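Local coordinates for erythrocyte membrane protein 1 (Plasmodium falciparum, PDB 2YK0) that probably binds host-cell surface receptors as the N-terminal adhesive head of a PfEMP1 protein, the part comprising NTS-DBL1-alpha and CIDR-gamma, linked to rosetting of infected red cells, at residues Ser509-Asp514 with Lys633-Lys638; Phe513-Ile518 with Glu626-Gln631; Asp556-Asn561 with Ile573-Leu578; Tyr645-Lys650 with Asn692-Asp697. The protein carries 8 engineered substitutions. All blocks are in the same frame, centred on the assembly; numbering follows the deposited sequence.

The four contacts lie together in the C-terminal part of the chain, where helix 611-636 borders each of them. Contacts 1 and 2 follow one another along strand 511-518 and that helix, share Phe513 and Asp514 and have centres about 11 Å apart. Contact 3 joins the two far strands of the same four-stranded sheet; it meets contact 1 through His635 against Phe575, and both strand-helix contacts through Phe513 CZ, 3.6 Å from Leu578 CD2. Contact 4 lies beyond the helix, its centre about 17 Å from that of contact 1, and touches it through Phe636 and Ile647; it does not touch contact 3. A magnesium ion lies about 10 Å from the side chain of Asp516 in contact 2.

Contact 1. Residues Ser509-Asp514 with Lys633-Lys638; sequences SPTTFD and KKHFNK
The start of an edge strand is tied here to the C-terminal end of a helix, with Ser509 and Thr511 facing Lys638 and His635. Lys638 turns its CG away from its own carbonyl carbon (chi1 -72°) and then runs out fully extended, which carries the ammonium across to the loop ahead of the strand. There NZ donates to two atoms of one residue: Ser509 O at 2.8 Å and Ser509 OG at 2.9 Å. The bond to Ser509 O is reached from above the carbonyl plane, 67° out of it. Ser509 OG, set between its backbone N and carbonyl carbon (chi1 76°), is also hydrogen-bonded to Asp507 OD1, and that carboxylate oxygen forms a long, weak ion pair with Lys638 NZ. Strand 511-518 is an outer strand of the four-stranded antiparallel sheet, and Thr511 hydrogen-bonds through its backbone to Cys549 of strand 542-552. On the helix-facing side, the side chains of Thr511 and Lys638 pass in opposite directions. The Thr511 methyl also comes in at the edge of the His635 imidazole, near its plane, but the modelled separation there is too small to be trusted, which leaves the exact position of CG2 uncertain for both neighbours. Away from the threonine, the imidazole meets Phe575 of helix 575-601 edge-to-face.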
# COMPACT_ATOMS: atom_id res chain seq x y z
N SER A 509 -1.82 -10.25 44.89
CA SER A 509 -0.51 -9.65 44.68
C SER A 509 -0.35 -9.35 43.22
O SER A 509 -0.99 -10.03 42.42
CB SER A 509 0.61 -10.59 45.13
OG SER A 509 0.86 -11.66 44.24
N PRO A 510 0.52 -8.39 42.81
CA PRO A 510 0.71 -8.17 41.37
C PRO A 510 1.70 -9.16 40.77
O PRO A 510 2.51 -9.77 41.46
CB PRO A 510 1.24 -6.73 41.31
CG PRO A 510 1.45 -6.29 42.72
CD PRO A 510 1.37 -7.47 43.59
N THR A 511 1.62 -9.33 39.45
CA THR A 511 2.58 -10.14 38.70
C THR A 511 3.16 -9.36 37.55
O THR A 511 2.44 -8.97 36.62
CB THR A 511 2.21 -11.61 38.47
OG1 THR A 511 2.90 -12.14 37.34
CG2 THR A 511 0.82 -11.78 38.24
N THR A 512 4.48 -9.12 37.65
CA THR A 512 5.26 -8.40 36.66
C THR A 512 6.04 -9.33 35.71
O THR A 512 6.60 -10.34 36.15
CB THR A 512 6.00 -7.23 37.32
OG1 THR A 512 6.03 -6.14 36.41
CG2 THR A 512 7.39 -7.59 37.78
N PHE A 513 5.96 -9.02 34.40
CA PHE A 513 6.60 -9.72 33.29
C PHE A 513 6.75 -8.82 32.08
O PHE A 513 5.97 -7.90 31.89
CB PHE A 513 5.86 -11.01 32.91
CG PHE A 513 4.38 -10.84 32.65
CD1 PHE A 513 3.91 -10.47 31.40
CD2 PHE A 513 3.45 -11.05 33.67
CE1 PHE A 513 2.55 -10.28 31.17
CE2 PHE A 513 2.08 -10.85 33.43
CZ PHE A 513 1.65 -10.48 32.18
N ASP A 514 7.77 -9.09 31.27
CA ASP A 514 8.09 -8.36 30.06
C ASP A 514 7.71 -9.19 28.83
O ASP A 514 7.84 -10.41 28.83
CB ASP A 514 9.59 -7.98 30.07
CG ASP A 514 10.55 -9.11 29.72
OD1 ASP A 514 10.60 -10.12 30.46
OD2 ASP A 514 11.26 -8.99 28.71
N LYS A 633 0.70 -17.59 32.75
CA LYS A 633 -0.04 -18.68 33.41
C LYS A 633 0.01 -18.40 34.92
O LYS A 633 -1.00 -18.52 35.60
CB LYS A 633 0.59 -20.05 33.12
CG LYS A 633 0.50 -20.52 31.69
CD LYS A 633 1.63 -21.48 31.39
CE LYS A 633 1.21 -22.93 31.43
NZ LYS A 633 2.30 -23.83 30.94
N LYS A 634 1.17 -17.97 35.42
CA LYS A 634 1.35 -17.56 36.81
C LYS A 634 0.24 -16.53 37.17
O LYS A 634 -0.39 -16.68 38.22
CB LYS A 634 2.77 -16.99 37.01
CG LYS A 634 3.27 -16.88 38.45
CD LYS A 634 4.81 -16.58 38.51
CE LYS A 634 5.67 -17.84 38.60
NZ LYS A 634 7.10 -17.55 38.90
N HIS A 635 -0.07 -15.55 36.26
CA HIS A 635 -1.16 -14.60 36.52
C HIS A 635 -2.53 -15.21 36.31
O HIS A 635 -3.47 -14.90 37.06
CB HIS A 635 -1.04 -13.30 35.74
CG HIS A 635 -1.86 -12.20 36.36
ND1 HIS A 635 -3.03 -11.75 35.78
CD2 HIS A 635 -1.72 -11.59 37.56
CE1 HIS A 635 -3.51 -10.83 36.61
NE2 HIS A 635 -2.74 -10.69 37.68
N PHE A 636 -2.69 -16.06 35.28
CA PHE A 636 -3.98 -16.69 35.01
C PHE A 636 -4.46 -17.44 36.24
O PHE A 636 -5.61 -17.27 36.65
CB PHE A 636 -3.89 -17.66 33.81
CG PHE A 636 -5.23 -18.26 33.42
CD1 PHE A 636 -5.68 -19.44 34.02
CD2 PHE A 636 -6.05 -17.62 32.51
CE1 PHE A 636 -6.94 -19.95 33.70
CE2 PHE A 636 -7.30 -18.15 32.19
CZ PHE A 636 -7.73 -19.32 32.78
N ASN A 637 -3.56 -18.23 36.86
CA ASN A 637 -3.82 -19.06 38.02
C ASN A 637 -4.07 -18.35 39.34
O ASN A 637 -4.50 -19.00 40.29
CB ASN A 637 -2.85 -20.26 38.09
CG ASN A 637 -2.91 -21.10 36.82
OD1 ASN A 637 -3.97 -21.36 36.25
ND2 ASN A 637 -1.76 -21.49 36.31
N LYS A 638 -3.91 -17.02 39.38
CA LYS A 638 -4.20 -16.20 40.57
C LYS A 638 -5.72 -16.04 40.76
O LYS A 638 -6.17 -15.58 41.81
CB LYS A 638 -3.55 -14.81 40.46
CG LYS A 638 -2.05 -14.84 40.63
CD LYS A 638 -1.48 -13.46 40.73
CE LYS A 638 -0.08 -13.51 41.27
NZ LYS A 638 0.48 -12.15 41.44

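Contact 2. Residues Phe513-Ile518 with Glu626-Gln631; sequences FDVDMI and EKEWGQ
Strand 513-518 and helix 626-631 run in broadly opposed directions, at 135°, their axes 8.4 Å apart at closest approach; Phe513 sits beside Gln631 and Val515 beside Glu628, the CA atoms of Val515 and Glu628 being 6.4 Å apart. One long side chain spans most of the gap. Glu628 is extended beyond CG, and its CG passes 3.5 Å from Asp514 O before the carboxylate arrives at the strand backbone. There OE2 accepts from Asp516 N at 2.7 Å, a bent bond (132° at the hydrogen) that meets the oxygen on its syn side, 26° out of the carboxylate plane. The other oxygen rests against an apolar branch, with Val515 CG1 at 3.7 Å from Glu628 OE1; these two side chains cross at about a right angle. At the other end the packing is aliphatic: Phe513 CB touches Gln631 CB at 3.6 Å, and the two side chains slide past each other in opposite directions, Gln631 CB approaching the ring obliquely. Around the buried carboxylate, Lys624 forms a salt bridge to Glu628 OE2, while Lys625 and the indole N-H of Trp582 hold OE1. Lys624 also pairs with Asp514 OD2, and Asn544 binds both Asp514 and Asp516. With Asp516 OD1 4.6 Å from Glu628 OE2 and Asp514 also near, three acids gather here, and the two lysines with the donated N-H groups would be expected to offset their repulsion and keep Glu628 ionised.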
# COMPACT_ATOMS: atom_id res chain seq x y z
N PHE A 513 5.96 -9.02 34.40
CA PHE A 513 6.60 -9.72 33.29
C PHE A 513 6.75 -8.82 32.08
O PHE A 513 5.97 -7.90 31.89
CB PHE A 513 5.86 -11.01 32.91
CG PHE A 513 4.38 -10.84 32.65
CD1 PHE A 513 3.91 -10.47 31.40
CD2 PHE A 513 3.45 -11.05 33.67
CE1 PHE A 513 2.55 -10.28 31.17
CE2 PHE A 513 2.08 -10.85 33.43
CZ PHE A 513 1.65 -10.48 32.18
N ASP A 514 7.77 -9.09 31.27
CA ASP A 514 8.09 -8.36 30.06
C ASP A 514 7.71 -9.19 28.83
O ASP A 514 7.84 -10.41 28.83
CB ASP A 514 9.59 -7.98 30.07
CG ASP A 514 10.55 -9.11 29.72
OD1 ASP A 514 10.60 -10.12 30.46
OD2 ASP A 514 11.26 -8.99 28.71
N VAL A 515 7.17 -8.54 27.80
CA VAL A 515 6.73 -9.27 26.61
C VAL A 515 7.34 -8.69 25.38
O VAL A 515 7.44 -7.47 25.24
CB VAL A 515 5.20 -9.54 26.46
CG1 VAL A 515 4.67 -10.50 27.52
CG2 VAL A 515 4.38 -8.26 26.43
N ASP A 516 7.72 -9.59 24.48
CA ASP A 516 8.36 -9.27 23.22
C ASP A 516 7.37 -9.22 22.06
O ASP A 516 7.19 -10.19 21.29
CB ASP A 516 9.56 -10.21 22.99
CG ASP A 516 10.91 -9.52 23.07
OD1 ASP A 516 11.00 -8.44 23.76
OD2 ASP A 516 11.87 -10.02 22.42
N MET A 517 6.71 -8.07 21.96
CA MET A 517 5.73 -7.80 20.94
C MET A 517 6.36 -7.45 19.59
O MET A 517 7.42 -6.82 19.55
CB MET A 517 4.73 -6.75 21.41
CG MET A 517 3.29 -7.17 21.14
SD MET A 517 2.47 -8.11 22.46
CE MET A 517 3.56 -9.55 22.66
N ILE A 518 5.74 -7.89 18.50
CA ILE A 518 6.25 -7.62 17.16
C ILE A 518 5.86 -6.19 16.74
O ILE A 518 4.67 -5.87 16.64
CB ILE A 518 5.88 -8.71 16.10
CG1 ILE A 518 6.43 -10.09 16.50
CG2 ILE A 518 6.42 -8.35 14.73
CD1 ILE A 518 5.55 -11.22 16.09
N GLU A 626 8.68 -19.07 26.04
CA GLU A 626 8.50 -20.13 27.02
C GLU A 626 8.57 -19.50 28.41
O GLU A 626 7.72 -19.76 29.25
CB GLU A 626 9.55 -21.23 26.83
CG GLU A 626 9.27 -22.50 27.60
CD GLU A 626 10.12 -23.68 27.21
OE1 GLU A 626 10.52 -23.76 26.02
OE2 GLU A 626 10.38 -24.53 28.09
N LYS A 627 9.54 -18.60 28.60
CA LYS A 627 9.73 -17.85 29.83
C LYS A 627 8.55 -16.86 30.01
O LYS A 627 8.04 -16.69 31.13
CB LYS A 627 11.07 -17.09 29.76
CG LYS A 627 12.32 -17.93 30.04
CD LYS A 627 13.47 -17.02 30.59
CE LYS A 627 14.89 -17.35 30.11
NZ LYS A 627 15.18 -16.78 28.76
N GLU A 628 8.10 -16.25 28.90
CA GLU A 628 7.01 -15.27 28.87
C GLU A 628 5.69 -15.83 29.34
O GLU A 628 5.02 -15.25 30.20
CB GLU A 628 6.87 -14.65 27.46
CG GLU A 628 7.82 -13.50 27.26
CD GLU A 628 7.64 -12.66 26.01
OE1 GLU A 628 6.59 -12.79 25.34
OE2 GLU A 628 8.55 -11.84 25.74
N TRP A 629 5.34 -16.98 28.79
CA TRP A 629 4.10 -17.64 29.08
C TRP A 629 4.02 -18.19 30.49
O TRP A 629 2.94 -18.16 31.07
CB TRP A 629 3.84 -18.70 28.04
CG TRP A 629 2.40 -19.05 27.90
CD1 TRP A 629 1.34 -18.20 27.71
CD2 TRP A 629 1.88 -20.36 27.82
NE1 TRP A 629 0.17 -18.91 27.61
CE2 TRP A 629 0.47 -20.25 27.66
CE3 TRP A 629 2.46 -21.63 27.85
CZ2 TRP A 629 -0.35 -21.36 27.58
CZ3 TRP A 629 1.65 -22.73 27.78
CH2 TRP A 629 0.26 -22.59 27.60
N GLY A 630 5.15 -18.64 31.04
CA GLY A 630 5.24 -19.13 32.40
C GLY A 630 4.65 -18.12 33.37
O GLY A 630 3.82 -18.47 34.22
N GLN A 631 5.02 -16.86 33.18
CA GLN A 631 4.58 -15.70 33.92
C GLN A 631 3.12 -15.38 33.66
O GLN A 631 2.40 -15.00 34.59
CB GLN A 631 5.43 -14.48 33.55
CG GLN A 631 6.85 -14.46 34.13
CD GLN A 631 6.92 -14.60 35.64
OE1 GLN A 631 6.69 -13.64 36.42
NE2 GLN A 631 7.25 -15.81 36.06

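Contact 3. Residues Asp556-Asn561 with Ile573-Leu578; sequences DVCKLN and ITFKVL
The sulfur of Cys558 packs against both Leu578 and Phe575, which meet it from neighbouring directions. Leu578 presents its CD2 methyl to it, 3.7 Å from Cys558 SG. The Phe575 ring offers its edge: SG lies 5.3 Å from the ring centroid and 79° off the normal, a sulfur-aromatic contact. Cys558 SG stands beside its backbone N and opposite its carbonyl carbon (chi1 -63°), and it is bonded covalently to Cys549 SG of the neighbouring strand 542-552, so the disulfide itself is part of the apolar layer. Ile573 shares this face of the sheet, with CG1 at 4.2 Å from Cys558 CB. Outside the sulfur come the backbone bonds. Cys558 and Ile573 are an antiparallel hydrogen-bonded pair, joined by Cys558 N to Ile573 O at 2.7 Å and by Ile573 N to Cys558 O at 3.0 Å. Val557 and Thr574 form the adjoining non-hydrogen-bonded pair, their side chains diverging. Further out, Phe575 N donates to Asp556 O at 2.8 Å and so fastens the first turn of the helix to the strand. The Asp556 carboxylate lies against Phe575 CB, with OD2 at 3.3 Å from it, its plane 68° from that of the ring. Thr574 is the N-cap: its OG1 accepts from Val577 N and is hydrogen-bonded to His364 O as well. Together this is an antiparallel beta hairpin, strands 555-560 and 572-574, whose second strand passes directly into helix 575-601 and forms one edge of the four-stranded sheet.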
# COMPACT_ATOMS: atom_id res chain seq x y z
N ASP A 556 -8.92 -7.63 36.69
CA ASP A 556 -7.46 -7.68 36.67
C ASP A 556 -6.91 -6.90 35.52
O ASP A 556 -6.97 -7.30 34.36
CB ASP A 556 -6.82 -9.07 36.85
CG ASP A 556 -7.07 -10.10 35.78
OD1 ASP A 556 -8.02 -9.91 34.99
OD2 ASP A 556 -6.37 -11.13 35.78
N VAL A 557 -6.41 -5.72 35.89
CA VAL A 557 -5.85 -4.70 35.02
C VAL A 557 -4.35 -4.91 34.86
O VAL A 557 -3.67 -5.38 35.77
CB VAL A 557 -6.20 -3.31 35.62
CG1 VAL A 557 -5.71 -2.16 34.74
CG2 VAL A 557 -7.71 -3.20 35.87
N CYS A 558 -3.84 -4.60 33.68
CA CYS A 558 -2.43 -4.67 33.42
C CYS A 558 -1.94 -3.29 33.02
O CYS A 558 -2.57 -2.63 32.19
CB CYS A 558 -2.11 -5.74 32.38
SG CYS A 558 -2.54 -7.40 32.91
N LYS A 559 -0.88 -2.82 33.69
CA LYS A 559 -0.30 -1.51 33.43
C LYS A 559 0.99 -1.70 32.67
O LYS A 559 1.76 -2.62 32.97
CB LYS A 559 -0.05 -0.72 34.73
CG LYS A 559 0.58 0.67 34.52
CD LYS A 559 1.09 1.31 35.84
CE LYS A 559 2.38 0.74 36.42
NZ LYS A 559 3.62 1.25 35.75
N LEU A 560 1.19 -0.84 31.68
CA LEU A 560 2.40 -0.83 30.87
C LEU A 560 3.37 0.10 31.57
O LEU A 560 3.16 1.32 31.62
CB LEU A 560 2.12 -0.40 29.42
CG LEU A 560 3.22 -0.68 28.40
CD1 LEU A 560 3.73 -2.10 28.48
CD2 LEU A 560 2.72 -0.40 27.02
N ASN A 561 4.40 -0.51 32.19
CA ASN A 561 5.42 0.20 32.94
C ASN A 561 6.18 1.20 32.08
O ASN A 561 6.17 2.40 32.38
CB ASN A 561 6.35 -0.79 33.61
CG ASN A 561 5.63 -1.68 34.58
OD1 ASN A 561 4.83 -1.22 35.41
ND2 ASN A 561 5.93 -2.96 34.52
N ILE A 573 -4.73 -2.05 30.19
CA ILE A 573 -5.53 -3.07 29.50
C ILE A 573 -6.03 -4.11 30.52
O ILE A 573 -5.58 -4.09 31.66
CB ILE A 573 -4.79 -3.70 28.28
CG1 ILE A 573 -3.67 -4.69 28.68
CG2 ILE A 573 -4.35 -2.64 27.26
CD1 ILE A 573 -3.06 -5.45 27.55
N THR A 574 -6.95 -5.01 30.14
CA THR A 574 -7.41 -6.05 31.07
C THR A 574 -6.48 -7.25 30.88
O THR A 574 -5.79 -7.32 29.87
CB THR A 574 -8.88 -6.46 30.80
OG1 THR A 574 -8.94 -7.31 29.65
CG2 THR A 574 -9.85 -5.25 30.68
N PHE A 575 -6.47 -8.20 31.81
CA PHE A 575 -5.60 -9.35 31.56
C PHE A 575 -6.08 -10.15 30.32
O PHE A 575 -5.24 -10.58 29.52
CB PHE A 575 -5.38 -10.22 32.80
CG PHE A 575 -4.51 -11.44 32.57
CD1 PHE A 575 -3.19 -11.30 32.15
CD2 PHE A 575 -4.99 -12.72 32.79
CE1 PHE A 575 -2.39 -12.43 31.91
CE2 PHE A 575 -4.19 -13.84 32.55
CZ PHE A 575 -2.90 -13.69 32.11
N LYS A 576 -7.43 -10.23 30.12
CA LYS A 576 -8.07 -10.92 28.99
C LYS A 576 -7.60 -10.33 27.67
O LYS A 576 -7.28 -11.08 26.74
CB LYS A 576 -9.61 -10.88 29.13
CG LYS A 576 -10.39 -11.60 28.01
CD LYS A 576 -11.25 -10.65 27.16
CE LYS A 576 -12.71 -11.03 27.09
NZ LYS A 576 -12.97 -12.18 26.19
N VAL A 577 -7.51 -8.99 27.60
CA VAL A 577 -7.05 -8.26 26.42
C VAL A 577 -5.58 -8.63 26.13
O VAL A 577 -5.20 -8.85 24.98
CB VAL A 577 -7.26 -6.72 26.60
CG1 VAL A 577 -6.56 -5.92 25.51
CG2 VAL A 577 -8.75 -6.39 26.63
N LEU A 578 -4.77 -8.72 27.21
CA LEU A 578 -3.35 -9.02 27.14
C LEU A 578 -3.08 -10.43 26.66
O LEU A 578 -2.23 -10.63 25.80
CB LEU A 578 -2.67 -8.76 28.50
CG LEU A 578 -1.16 -9.01 28.61
CD1 LEU A 578 -0.39 -8.16 27.63
CD2 LEU A 578 -0.68 -8.75 29.98

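Contact 4. Residues Tyr645-Lys650 with Asn692-Asp697; sequences YDIAFK and NKKKKD
Asp646 and Lys694 reach for each other from opposite directions and meet in a long salt bridge, with Asp646 OD2 3.4 Å from Lys694 NZ. The lysine does not arrive head-on: its chain bends at CG and CD, and the last methylene is as near as the charge, CE lying 3.3 Å from the same oxygen. Asp646 holds its CG between its backbone N and carbonyl carbon (chi1 64°), which puts the carboxylate over the start of helix 647-657, with OD2 toward the lysine and OD1 toward Phe649 N. From that N-H, OD1 accepts a weak capping bond at 3.3 Å, making Asp646 the N-cap. Beyond the bridge NZ lies 3.8 Å from Ala648 CB, and the lysine chain crosses the Ile647 side chain at about a right angle. Asp697 enters obliquely to that isoleucine, setting OD2 against its CG2 branch. The same OD2 lies 3.1 Å from Ala648 N, but the angle is too poor for a hydrogen bond. A cation and two carboxylates thus gather at a helix start, where the positive end of the helix dipole and the ammonium would be expected to ease the charge of the carboxylates. On the loop side, Lys694 and Lys696 hydrogen-bond through the backbone to Glu679 and Glu677. Asp697 occupies the N-cap position of helix 698-716, though its side chain makes no capping bond there, so two helix starts meet at Ala648 and Asp697, their CA atoms only 4.3 Å apart. Helix 611-636 lies against both: Ile632 and Phe636 touch Ile647, and Trp629 packs on Asp697.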
# COMPACT_ATOMS: atom_id res chain seq x y z
N TYR A 645 -12.48 -24.67 33.19
CA TYR A 645 -12.34 -23.31 32.67
C TYR A 645 -10.96 -22.86 33.15
O TYR A 645 -10.80 -21.96 33.99
CB TYR A 645 -13.49 -22.41 33.14
CG TYR A 645 -14.84 -22.80 32.59
CD1 TYR A 645 -15.65 -23.72 33.25
CD2 TYR A 645 -15.31 -22.26 31.40
CE1 TYR A 645 -16.88 -24.11 32.72
CE2 TYR A 645 -16.56 -22.60 30.89
CZ TYR A 645 -17.35 -23.52 31.56
OH TYR A 645 -18.60 -23.85 31.08
N ASP A 646 -9.96 -23.60 32.64
CA ASP A 646 -8.54 -23.49 32.89
C ASP A 646 -7.86 -22.89 31.63
O ASP A 646 -8.52 -22.74 30.58
CB ASP A 646 -7.97 -24.87 33.25
CG ASP A 646 -8.04 -25.94 32.17
OD1 ASP A 646 -8.84 -25.77 31.21
OD2 ASP A 646 -7.34 -26.96 32.30
N ILE A 647 -6.56 -22.55 31.73
CA ILE A 647 -5.86 -21.94 30.61
C ILE A 647 -5.75 -22.84 29.37
O ILE A 647 -5.86 -22.32 28.26
CB ILE A 647 -4.59 -21.17 31.03
CG1 ILE A 647 -4.10 -20.20 29.93
CG2 ILE A 647 -3.49 -22.09 31.59
CD1 ILE A 647 -3.34 -19.02 30.40
N ALA A 648 -5.65 -24.17 29.54
CA ALA A 648 -5.58 -25.08 28.40
C ALA A 648 -6.83 -24.94 27.49
O ALA A 648 -6.72 -24.92 26.25
CB ALA A 648 -5.43 -26.50 28.89
N PHE A 649 -8.01 -24.76 28.14
CA PHE A 649 -9.32 -24.54 27.51
C PHE A 649 -9.43 -23.11 26.93
O PHE A 649 -10.06 -22.94 25.87
CB PHE A 649 -10.46 -24.85 28.50
CG PHE A 649 -11.89 -24.65 28.03
CD1 PHE A 649 -12.42 -25.42 27.00
CD2 PHE A 649 -12.72 -23.71 28.64
CE1 PHE A 649 -13.73 -25.23 26.57
CE2 PHE A 649 -14.03 -23.52 28.21
CZ PHE A 649 -14.52 -24.27 27.18
N LYS A 650 -8.81 -22.10 27.60
CA LYS A 650 -8.83 -20.71 27.11
C LYS A 650 -8.08 -20.61 25.81
O LYS A 650 -8.48 -19.87 24.91
CB LYS A 650 -8.25 -19.72 28.16
CG LYS A 650 -8.19 -18.24 27.71
CD LYS A 650 -9.55 -17.66 27.28
CE LYS A 650 -9.39 -16.51 26.32
NZ LYS A 650 -10.50 -16.48 25.32
N ASN A 692 -3.49 -35.77 40.59
CA ASN A 692 -3.52 -35.93 39.13
C ASN A 692 -2.66 -34.87 38.43
O ASN A 692 -2.39 -33.81 39.00
CB ASN A 692 -4.97 -35.93 38.60
CG ASN A 692 -5.96 -36.83 39.33
OD1 ASN A 692 -7.13 -36.48 39.47
ND2 ASN A 692 -5.53 -38.00 39.79
N LYS A 693 -2.19 -35.19 37.22
CA LYS A 693 -1.35 -34.30 36.43
C LYS A 693 -2.21 -33.50 35.44
O LYS A 693 -2.98 -34.09 34.67
CB LYS A 693 -0.27 -35.13 35.70
N LYS A 694 -2.09 -32.15 35.47
CA LYS A 694 -2.83 -31.27 34.56
C LYS A 694 -2.37 -31.44 33.11
O LYS A 694 -1.22 -31.81 32.87
CB LYS A 694 -2.72 -29.80 34.98
CG LYS A 694 -4.01 -29.01 34.73
CD LYS A 694 -3.73 -27.59 34.23
CE LYS A 694 -4.13 -27.40 32.78
NZ LYS A 694 -4.07 -25.97 32.35
N LYS A 695 -3.27 -31.16 32.16
CA LYS A 695 -3.04 -31.26 30.72
C LYS A 695 -2.26 -30.07 30.14
O LYS A 695 -2.50 -28.91 30.50
CB LYS A 695 -4.39 -31.45 30.00
CG LYS A 695 -4.31 -32.09 28.61
CD LYS A 695 -5.58 -32.89 28.25
CE LYS A 695 -6.78 -32.06 27.89
NZ LYS A 695 -8.02 -32.88 27.78
N LYS A 696 -1.31 -30.38 29.24
CA LYS A 696 -0.47 -29.42 28.53
C LYS A 696 -1.33 -28.59 27.58
O LYS A 696 -2.18 -29.13 26.86
CB LYS A 696 0.62 -30.15 27.72
CG LYS A 696 1.86 -30.53 28.52
CD LYS A 696 2.46 -31.87 28.08
CE LYS A 696 3.51 -31.74 27.00
NZ LYS A 696 4.03 -33.06 26.57
N ASP A 697 -1.10 -27.26 27.57
CA ASP A 697 -1.79 -26.31 26.71
C ASP A 697 -1.21 -26.36 25.31
O ASP A 697 -0.10 -26.87 25.12
CB ASP A 697 -1.62 -24.87 27.22
CG ASP A 697 -1.70 -24.65 28.71
OD1 ASP A 697 -0.78 -25.11 29.42
OD2 ASP A 697 -2.57 -23.87 29.14